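Long-range contacts in RNA-dependent RNA Polymerase (Bombyx mori cytoplasmic polyhedrosis virus, PDB 6TZ0), which catalyses RNA-templated RNA synthesis, transcribing the viral double-stranded genome into plus strands and copying packaged plus strands into complementary minus strands: residues S374-E379 with N586-E591; N669-T674 with E684-N689; C788-T793 with L832-L837. All coordinates share one frame; numbering follows the deposited sequence.

How the contacts relate
The three contacts follow one another along the chain, and no two of them touch. Contacts 1 and 2 both belong to the central polymerase region but lie in different antiparallel sheets, with centres about 45 Å apart. Contact 1 joins strands 370-375 and 585-591 in a peripheral sheet that meets the chain of Viral structural protein 4. Contact 2 pairs the two strands of the hairpin that carries the metal-binding D680 and D681 at its turn. Contact 3 lies beyond the chain's centre from both, about 71 Å from contact 1 and 57 Å from contact 2 between centres, and includes the ATP-binding R791. The set thus samples a partner interface, the catalytic palm and a nucleotide site.

Contact 1: residues S374-E379 with N586-E591; sequences SNTRHE and NMEVFE
M587 meets N375 where strand 585-591 runs antiparallel to strand 370-375, the two inner strands of a four-stranded antiparallel sheet. With CG anti to the backbone N (chi1 -178°) and the rest of its chain extended, M587 crosses the amide of N375 at about a right angle and brings its CE 3.3 Å from N375 OD1. That same OD1 accepts the backbone N of T376 at 2.7 Å, the donor standing above the carbonyl plane. At E588 the aliphatic stem lies across T376, CG 3.7 Å from T376 CG2, while carboxylate atom OE2 is hydrogen-bonded to S597 OG. V589 sets CG2 against the carbonyl of S374.

F590 supplies the pairing: its O accepts S374 N at 2.8 Å, and its own N returns a bond to S374 O, making a hydrogen-bonded antiparallel pair with the CB atoms of S374 and F590 on one face. Beyond S374 the first strand folds into a type I turn, N375 to H378, that passes along the CD2-CE2 side of F590. H378 lies nearly parallel to the phenyl (planes at 10°) but slid so far that the rings barely overlap. Nearby, A302 of the Viral structural protein 4 chain packs on F590. N375 O approaches the phenyl at its edge, in the ring plane, 3.2 Å from F590 CD2.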
loop_
_atom_site.group_PDB
_atom_site.type_symbol
_atom_site.label_atom_id
_atom_site.label_comp_id
_atom_site.label_asym_id
_atom_site.label_seq_id
_atom_site.Cartn_x
_atom_site.Cartn_y
_atom_site.Cartn_z
ATOM N N SER A 374 -24.514 -11.968 -19.418
ATOM C CA SER A 374 -24.591 -10.539 -19.177
ATOM C C SER A 374 -25.791 -10.186 -18.313
ATOM O O SER A 374 -26.864 -10.771 -18.437
ATOM C CB SER A 374 -24.672 -9.787 -20.502
ATOM O OG SER A 374 -24.780 -8.410 -20.283
ATOM N N ASN A 375 -25.600 -9.171 -17.479
ATOM C CA ASN A 375 -26.614 -8.605 -16.604
ATOM C C ASN A 375 -27.692 -7.894 -17.430
ATOM O O ASN A 375 -27.537 -7.658 -18.626
ATOM C CB ASN A 375 -25.935 -7.634 -15.636
ATOM C CG ASN A 375 -26.760 -7.321 -14.431
ATOM O OD1 ASN A 375 -27.877 -7.813 -14.282
ATOM N ND2 ASN A 375 -26.219 -6.489 -13.556
ATOM N N THR A 376 -28.798 -7.533 -16.774
ATOM C CA THR A 376 -29.834 -6.739 -17.429
ATOM C C THR A 376 -29.411 -5.297 -17.670
ATOM O O THR A 376 -30.008 -4.624 -18.513
ATOM C CB THR A 376 -31.124 -6.768 -16.616
ATOM O OG1 THR A 376 -30.859 -6.333 -15.278
ATOM C CG2 THR A 376 -31.695 -8.163 -16.592
ATOM N N ARG A 377 -28.388 -4.814 -16.968
ATOM C CA ARG A 377 -27.721 -3.559 -17.296
ATOM C C ARG A 377 -26.663 -3.730 -18.376
ATOM O O ARG A 377 -25.870 -2.807 -18.581
ATOM C CB ARG A 377 -27.060 -2.963 -16.051
ATOM C CG ARG A 377 -27.974 -2.689 -14.866
ATOM C CD ARG A 377 -28.887 -1.490 -15.044
ATOM N NE ARG A 377 -28.145 -0.239 -15.141
ATOM C CZ ARG A 377 -28.689 0.926 -15.474
ATOM N NH1 ARG A 377 -29.988 1.007 -15.711
ATOM N NH2 ARG A 377 -27.941 2.014 -15.551
ATOM N N HIS A 378 -26.625 -4.901 -19.020
ATOM C CA HIS A 378 -25.642 -5.304 -20.029
ATOM C C HIS A 378 -24.218 -5.316 -19.483
ATOM O O HIS A 378 -23.254 -5.159 -20.226
ATOM C CB HIS A 378 -25.741 -4.460 -21.296
ATOM C CG HIS A 378 -27.060 -4.584 -21.987
ATOM N ND1 HIS A 378 -28.112 -3.734 -21.733
ATOM C CD2 HIS A 378 -27.510 -5.477 -22.898
ATOM C CE1 HIS A 378 -29.147 -4.085 -22.474
ATOM N NE2 HIS A 378 -28.807 -5.141 -23.188
ATOM N N GLU A 379 -24.078 -5.557 -18.188
ATOM C CA GLU A 379 -22.785 -5.689 -17.542
ATOM C C GLU A 379 -22.366 -7.155 -17.517
ATOM O O GLU A 379 -23.196 -8.053 -17.384
ATOM C CB GLU A 379 -22.861 -5.128 -16.126
ATOM C CG GLU A 379 -23.202 -3.652 -16.098
ATOM C CD GLU A 379 -23.487 -3.143 -14.704
ATOM O OE1 GLU A 379 -23.547 -3.961 -13.765
ATOM O OE2 GLU A 379 -23.660 -1.918 -14.546
ATOM N N ASN A 586 -31.915 -15.883 -7.594
ATOM C CA ASN A 586 -32.145 -15.971 -9.027
ATOM C C ASN A 586 -32.209 -14.577 -9.627
ATOM O O ASN A 586 -32.772 -13.650 -9.044
ATOM C CB ASN A 586 -33.438 -16.716 -9.341
ATOM C CG ASN A 586 -33.355 -18.183 -9.028
ATOM O OD1 ASN A 586 -32.334 -18.821 -9.252
ATOM N ND2 ASN A 586 -34.440 -18.733 -8.507
ATOM N N MET A 587 -31.654 -14.445 -10.823
ATOM C CA MET A 587 -31.351 -13.142 -11.387
ATOM C C MET A 587 -31.611 -13.192 -12.882
ATOM O O MET A 587 -31.212 -14.153 -13.541
ATOM C CB MET A 587 -29.895 -12.794 -11.073
ATOM C CG MET A 587 -29.380 -11.457 -11.523
ATOM S SD MET A 587 -27.699 -11.297 -10.894
ATOM C CE MET A 587 -27.143 -9.818 -11.720
ATOM N N GLU A 588 -32.312 -12.189 -13.403
ATOM C CA GLU A 588 -32.564 -12.118 -14.836
ATOM C C GLU A 588 -31.271 -11.778 -15.561
ATOM O O GLU A 588 -30.495 -10.933 -15.110
ATOM C CB GLU A 588 -33.638 -11.076 -15.134
ATOM C CG GLU A 588 -34.071 -11.020 -16.577
ATOM C CD GLU A 588 -35.123 -9.968 -16.822
ATOM O OE1 GLU A 588 -35.520 -9.290 -15.852
ATOM O OE2 GLU A 588 -35.547 -9.807 -17.986
ATOM N N VAL A 589 -31.024 -12.443 -16.686
ATOM C CA VAL A 589 -29.683 -12.474 -17.244
ATOM C C VAL A 589 -29.778 -12.614 -18.758
ATOM O O VAL A 589 -30.774 -13.106 -19.289
ATOM C CB VAL A 589 -28.887 -13.623 -16.574
ATOM C CG1 VAL A 589 -29.227 -14.981 -17.151
ATOM C CG2 VAL A 589 -27.444 -13.378 -16.601
ATOM N N PHE A 590 -28.753 -12.141 -19.460
ATOM C CA PHE A 590 -28.666 -12.286 -20.905
ATOM C C PHE A 590 -27.553 -13.251 -21.278
ATOM O O PHE A 590 -26.578 -13.418 -20.544
ATOM C CB PHE A 590 -28.414 -10.954 -21.608
ATOM C CG PHE A 590 -29.571 -10.016 -21.558
ATOM C CD1 PHE A 590 -30.733 -10.303 -22.243
ATOM C CD2 PHE A 590 -29.482 -8.821 -20.874
ATOM C CE1 PHE A 590 -31.798 -9.442 -22.214
ATOM C CE2 PHE A 590 -30.543 -7.947 -20.848
ATOM C CZ PHE A 590 -31.704 -8.261 -21.513
ATOM N N GLU A 591 -27.711 -13.890 -22.433
ATOM C CA GLU A 591 -26.722 -14.825 -22.947
ATOM C C GLU A 591 -26.568 -14.634 -24.445
ATOM O O GLU A 591 -27.519 -14.268 -25.138
ATOM C CB GLU A 591 -27.100 -16.279 -22.654
ATOM C CG GLU A 591 -27.004 -16.661 -21.195
ATOM C CD GLU A 591 -27.368 -18.096 -20.948
ATOM O OE1 GLU A 591 -27.781 -18.779 -21.906
ATOM O OE2 GLU A 591 -27.250 -18.543 -19.791
#

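Contact 2: residues N669-T674 with E684-N689; sequences NSCLTT and EIFQGN
From C671 to T674 the chain runs antiparallel to I685-Q687, with Q687 N bonded to C671 O (2.8 Å), T673 N to I685 O (2.9 Å) and I685 N to T674 O (3.2 Å). The short strand axes approach to 4.6 Å at an angle of 132°. T673 and T674 together face the single residue I685, as in a classic beta bulge. The hairpin corresponds to polymerase motif C of the palm, whose turn bears the metal-binding D680 and D681.

T673 grips I685 twice. Its OG1, placed between the backbone N and the carbonyl carbon (chi1 62°), donates to I685 O at 2.8 Å from above the carbonyl plane, while its backbone N reaches the same oxygen nearly along the C=O direction. The other branch, CG2, rests 3.7 Å from Q687 CB. Next to it the T674 side chain runs alongside that of I685, OG1 against CD1.

L672 and F686 share one face of the hairpin, where L672 CD1 lies 3.8 Å from F686 CE1. C671 brings its sulfur obliquely to this ring, SG 3.6 Å from F686 CD1, a sulfur-aromatic contact.

The L672-F686 face packs on helices 644-665 and 690-705, with H696 of the latter meeting the F686 ring. W535 of helix 530-535 touches T673, T674, I685 and Q687. Strand 541-548, which carries the metal-binding D547, hydrogen-bonds to strand 682-687 on the side away from strand 672-677.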
loop_
_atom_site.group_PDB
_atom_site.type_symbol
_atom_site.label_atom_id
_atom_site.label_comp_id
_atom_site.label_asym_id
_atom_site.label_seq_id
_atom_site.Cartn_x
_atom_site.Cartn_y
_atom_site.Cartn_z
ATOM N N ASN A 669 10.133 -25.796 -27.962
ATOM C CA ASN A 669 10.428 -26.253 -26.619
ATOM C C ASN A 669 10.366 -25.098 -25.626
ATOM O O ASN A 669 10.261 -23.927 -25.990
ATOM C CB ASN A 669 11.791 -26.939 -26.574
ATOM C CG ASN A 669 12.919 -26.054 -27.078
ATOM O OD1 ASN A 669 12.699 -24.940 -27.548
ATOM N ND2 ASN A 669 14.141 -26.535 -26.942
ATOM N N SER A 670 10.444 -25.438 -24.350
ATOM C CA SER A 670 10.638 -24.461 -23.298
ATOM C C SER A 670 11.954 -24.766 -22.610
ATOM O O SER A 670 12.273 -25.925 -22.339
ATOM C CB SER A 670 9.509 -24.486 -22.278
ATOM O OG SER A 670 9.567 -25.644 -21.475
ATOM N N CYS A 671 12.727 -23.722 -22.349
ATOM C CA CYS A 671 13.950 -23.844 -21.577
ATOM C C CYS A 671 13.823 -23.170 -20.220
ATOM O O CYS A 671 14.812 -23.072 -19.489
ATOM C CB CYS A 671 15.117 -23.265 -22.370
ATOM S SG CYS A 671 14.877 -21.552 -22.754
ATOM N N LEU A 672 12.620 -22.741 -19.861
ATOM C CA LEU A 672 12.379 -21.969 -18.650
ATOM C C LEU A 672 12.397 -22.893 -17.443
ATOM O O LEU A 672 11.650 -23.875 -17.395
ATOM C CB LEU A 672 11.041 -21.245 -18.766
ATOM C CG LEU A 672 10.604 -20.154 -17.788
ATOM C CD1 LEU A 672 9.759 -19.168 -18.539
ATOM C CD2 LEU A 672 9.795 -20.710 -16.648
ATOM N N THR A 673 13.232 -22.568 -16.461
ATOM C CA THR A 673 13.333 -23.382 -15.258
ATOM C C THR A 673 12.431 -22.870 -14.139
ATOM O O THR A 673 11.525 -23.578 -13.695
ATOM C CB THR A 673 14.782 -23.421 -14.788
ATOM O OG1 THR A 673 15.191 -22.095 -14.465
ATOM C CG2 THR A 673 15.666 -23.941 -15.885
ATOM N N THR A 674 12.674 -21.647 -13.669
ATOM C CA THR A 674 11.847 -21.026 -12.643
ATOM C C THR A 674 11.600 -19.570 -13.006
ATOM O O THR A 674 12.375 -18.950 -13.735
ATOM C CB THR A 674 12.480 -21.075 -11.234
ATOM O OG1 THR A 674 13.764 -20.445 -11.249
ATOM C CG2 THR A 674 12.611 -22.498 -10.696
ATOM N N GLU A 684 13.352 -14.253 -14.508
ATOM C CA GLU A 684 13.285 -15.435 -15.356
ATOM C C GLU A 684 14.645 -16.109 -15.440
ATOM O O GLU A 684 15.670 -15.447 -15.611
ATOM C CB GLU A 684 12.810 -15.061 -16.756
ATOM C CG GLU A 684 11.393 -14.559 -16.792
ATOM C CD GLU A 684 10.994 -14.077 -18.160
ATOM O OE1 GLU A 684 11.877 -13.971 -19.033
ATOM O OE2 GLU A 684 9.797 -13.806 -18.374
ATOM N N ILE A 685 14.649 -17.432 -15.326
ATOM C CA ILE A 685 15.860 -18.235 -15.445
ATOM C C ILE A 685 15.631 -19.280 -16.529
ATOM O O ILE A 685 14.730 -20.118 -16.410
ATOM C CB ILE A 685 16.239 -18.897 -14.113
ATOM C CG1 ILE A 685 16.543 -17.838 -13.058
ATOM C CG2 ILE A 685 17.458 -19.752 -14.286
ATOM C CD1 ILE A 685 16.628 -18.377 -11.669
ATOM N N PHE A 686 16.442 -19.229 -17.579
ATOM C CA PHE A 686 16.381 -20.162 -18.695
ATOM C C PHE A 686 17.633 -21.024 -18.687
ATOM O O PHE A 686 18.711 -20.547 -18.334
ATOM C CB PHE A 686 16.296 -19.413 -20.025
ATOM C CG PHE A 686 15.126 -18.495 -20.133
ATOM C CD1 PHE A 686 13.871 -18.978 -20.459
ATOM C CD2 PHE A 686 15.280 -17.141 -19.911
ATOM C CE1 PHE A 686 12.795 -18.126 -20.557
ATOM C CE2 PHE A 686 14.209 -16.285 -20.014
ATOM C CZ PHE A 686 12.966 -16.782 -20.339
ATOM N N GLN A 687 17.510 -22.286 -19.086
ATOM C CA GLN A 687 18.673 -23.164 -19.167
ATOM C C GLN A 687 18.631 -23.977 -20.450
ATOM O O GLN A 687 17.627 -24.629 -20.742
ATOM C CB GLN A 687 18.757 -24.101 -17.960
ATOM C CG GLN A 687 20.043 -24.902 -17.900
ATOM C CD GLN A 687 20.173 -25.734 -16.647
ATOM O OE1 GLN A 687 19.239 -25.841 -15.861
ATOM N NE2 GLN A 687 21.351 -26.303 -16.437
ATOM N N GLY A 688 19.735 -23.957 -21.194
ATOM C CA GLY A 688 19.850 -24.721 -22.420
ATOM C C GLY A 688 20.951 -24.201 -23.316
ATOM O O GLY A 688 22.025 -23.843 -22.831
ATOM N N ASN A 689 20.716 -24.181 -24.623
ATOM C CA ASN A 689 21.641 -23.567 -25.560
ATOM C C ASN A 689 21.367 -22.077 -25.656
ATOM O O ASN A 689 20.334 -21.590 -25.206
ATOM C CB ASN A 689 21.518 -24.199 -26.942
ATOM C CG ASN A 689 22.131 -25.575 -27.005
ATOM O OD1 ASN A 689 23.239 -25.796 -26.514
ATOM N ND2 ASN A 689 21.405 -26.522 -27.594
#

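Contact 3: residues C788-T793 with L832-L837; sequences CLRRFT and LPLAWL
R790 turns its CG anti to the backbone N (chi1 -161°) and runs extended to NE, which carries the guanidinium alongside the chain from L832 to L834; L832 instead tucks CG between its own N and carbonyl carbon (chi1 48°), which leaves CD1 facing R790 CG. The meeting place is the end of a three-stranded antiparallel sheet, where the chain enters strand 791-795 and leaves its neighbour 827-831 for a short 3-10 segment, 834-837.

The main bond across it runs from R790 NE to L832 O, 2.8 Å long. The donor lies almost straight ahead of the carbonyl, although the oxygen is tilted 28° out of the guanidinium plane. A weak backbone bond, L832 N to R790 O at 3.5 Å, accompanies it. The aliphatic part also packs, R790 CG standing 4.0 Å from L832 CD1.

Helix 20-35 flanks the arginine, and its E27 makes a long, weak ion pair with R790 NH2. R791, whose side chain starts off away from 832-837, belongs to an ATP site observed in another structure of this protein. L834 crosses the arginine side chain at about a right angle, its CD2 set over one guanidinium face, 3.4 Å from R790 NH1.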
loop_
_atom_site.group_PDB
_atom_site.type_symbol
_atom_site.label_atom_id
_atom_site.label_comp_id
_atom_site.label_asym_id
_atom_site.label_seq_id
_atom_site.Cartn_x
_atom_site.Cartn_y
_atom_site.Cartn_z
ATOM N N CYS A 788 24.883 13.178 18.597
ATOM C CA CYS A 788 23.471 13.354 18.253
ATOM C C CYS A 788 22.412 13.009 19.304
ATOM O O CYS A 788 21.423 13.721 19.437
ATOM C CB CYS A 788 23.154 12.627 16.944
ATOM S SG CYS A 788 24.151 13.190 15.551
ATOM N N LEU A 789 22.607 11.917 20.029
ATOM C CA LEU A 789 21.627 11.469 21.020
ATOM C C LEU A 789 21.951 11.780 22.484
ATOM O O LEU A 789 21.301 11.255 23.382
ATOM C CB LEU A 789 21.377 9.967 20.863
ATOM C CG LEU A 789 21.071 9.453 19.456
ATOM C CD1 LEU A 789 21.099 7.934 19.437
ATOM C CD2 LEU A 789 19.723 9.958 18.973
ATOM N N ARG A 790 22.948 12.620 22.728
ATOM C CA ARG A 790 23.372 12.922 24.096
ATOM C C ARG A 790 22.685 14.050 24.884
ATOM O O ARG A 790 22.999 14.245 26.055
ATOM C CB ARG A 790 24.886 13.134 24.119
ATOM C CG ARG A 790 25.503 12.992 25.494
ATOM C CD ARG A 790 27.002 12.803 25.392
ATOM N NE ARG A 790 27.623 12.731 26.706
ATOM C CZ ARG A 790 28.927 12.596 26.900
ATOM N NH1 ARG A 790 29.744 12.516 25.862
ATOM N NH2 ARG A 790 29.414 12.540 28.129
ATOM N N ARG A 791 21.752 14.779 24.280
ATOM C CA ARG A 791 21.120 15.899 24.988
ATOM C C ARG A 791 19.678 15.705 25.452
ATOM O O ARG A 791 18.809 15.321 24.676
ATOM C CB ARG A 791 21.177 17.160 24.129
ATOM C CG ARG A 791 22.572 17.697 23.891
ATOM C CD ARG A 791 22.495 19.153 23.479
ATOM N NE ARG A 791 21.662 19.911 24.405
ATOM C CZ ARG A 791 21.603 21.237 24.443
ATOM N NH1 ARG A 791 20.819 21.840 25.324
ATOM N NH2 ARG A 791 22.332 21.958 23.605
ATOM N N PHE A 792 19.447 15.960 26.737
ATOM C CA PHE A 792 18.116 15.858 27.324
ATOM C C PHE A 792 17.763 17.084 28.180
ATOM O O PHE A 792 18.505 17.427 29.096
ATOM C CB PHE A 792 18.043 14.587 28.171
ATOM C CG PHE A 792 16.648 14.155 28.512
ATOM C CD1 PHE A 792 15.797 13.680 27.530
ATOM C CD2 PHE A 792 16.195 14.198 29.818
ATOM C CE1 PHE A 792 14.514 13.275 27.842
ATOM C CE2 PHE A 792 14.915 13.793 30.137
ATOM C CZ PHE A 792 14.073 13.331 29.147
ATOM N N THR A 793 16.632 17.729 27.899
ATOM C CA THR A 793 16.175 18.864 28.687
ATOM C C THR A 793 14.867 18.498 29.363
ATOM O O THR A 793 13.987 17.898 28.739
ATOM C CB THR A 793 15.988 20.106 27.819
ATOM O OG1 THR A 793 14.996 19.844 26.819
ATOM C CG2 THR A 793 17.294 20.483 27.147
ATOM N N LEU A 832 23.579 12.843 29.208
ATOM C CA LEU A 832 23.811 11.502 29.707
ATOM C C LEU A 832 25.269 11.096 29.502
ATOM O O LEU A 832 25.926 11.576 28.576
ATOM C CB LEU A 832 22.853 10.527 29.023
ATOM C CG LEU A 832 22.657 10.528 27.504
ATOM C CD1 LEU A 832 23.655 9.655 26.755
ATOM C CD2 LEU A 832 21.234 10.104 27.194
ATOM N N PRO A 833 25.814 10.256 30.382
ATOM C CA PRO A 833 27.196 9.805 30.202
ATOM C C PRO A 833 27.308 8.818 29.053
ATOM O O PRO A 833 26.320 8.258 28.576
ATOM C CB PRO A 833 27.530 9.140 31.539
ATOM C CG PRO A 833 26.219 8.699 32.068
ATOM C CD PRO A 833 25.237 9.744 31.639
ATOM N N LEU A 834 28.550 8.601 28.609
ATOM C CA LEU A 834 28.777 7.675 27.507
ATOM C C LEU A 834 28.590 6.222 27.912
ATOM O O LEU A 834 28.476 5.364 27.035
ATOM C CB LEU A 834 30.174 7.842 26.917
ATOM C CG LEU A 834 30.488 9.102 26.131
ATOM C CD1 LEU A 834 31.895 9.008 25.611
ATOM C CD2 LEU A 834 29.512 9.247 25.006
ATOM N N ALA A 835 28.549 5.922 29.211
ATOM C CA ALA A 835 28.298 4.555 29.643
ATOM C C ALA A 835 26.858 4.125 29.401
ATOM O O ALA A 835 26.577 2.927 29.425
ATOM C CB ALA A 835 28.644 4.393 31.120
ATOM N N TRP A 836 25.951 5.073 29.154
ATOM C CA TRP A 836 24.565 4.738 28.851
ATOM C C TRP A 836 24.429 4.049 27.499
ATOM O O TRP A 836 23.458 3.320 27.271
ATOM C CB TRP A 836 23.713 6.005 28.881
ATOM C CG TRP A 836 22.270 5.751 28.669
ATOM C CD1 TRP A 836 21.376 5.282 29.581
ATOM C CD2 TRP A 836 21.568 5.851 27.432
ATOM N NE1 TRP A 836 20.143 5.137 29.000
ATOM C CE2 TRP A 836 20.238 5.471 27.675
ATOM C CE3 TRP A 836 21.936 6.231 26.140
ATOM C CZ2 TRP A 836 19.272 5.472 26.679
ATOM C CZ3 TRP A 836 20.979 6.236 25.157
ATOM C CH2 TRP A 836 19.662 5.859 25.429
ATOM N N LEU A 837 25.394 4.252 26.598
ATOM C CA LEU A 837 25.355 3.626 25.281
ATOM C C LEU A 837 25.489 2.112 25.333
ATOM O O LEU A 837 25.104 1.438 24.377
ATOM C CB LEU A 837 26.465 4.188 24.395
ATOM C CG LEU A 837 26.346 5.632 23.925
ATOM C CD1 LEU A 837 27.616 6.066 23.223
ATOM C CD2 LEU A 837 25.171 5.756 22.994
#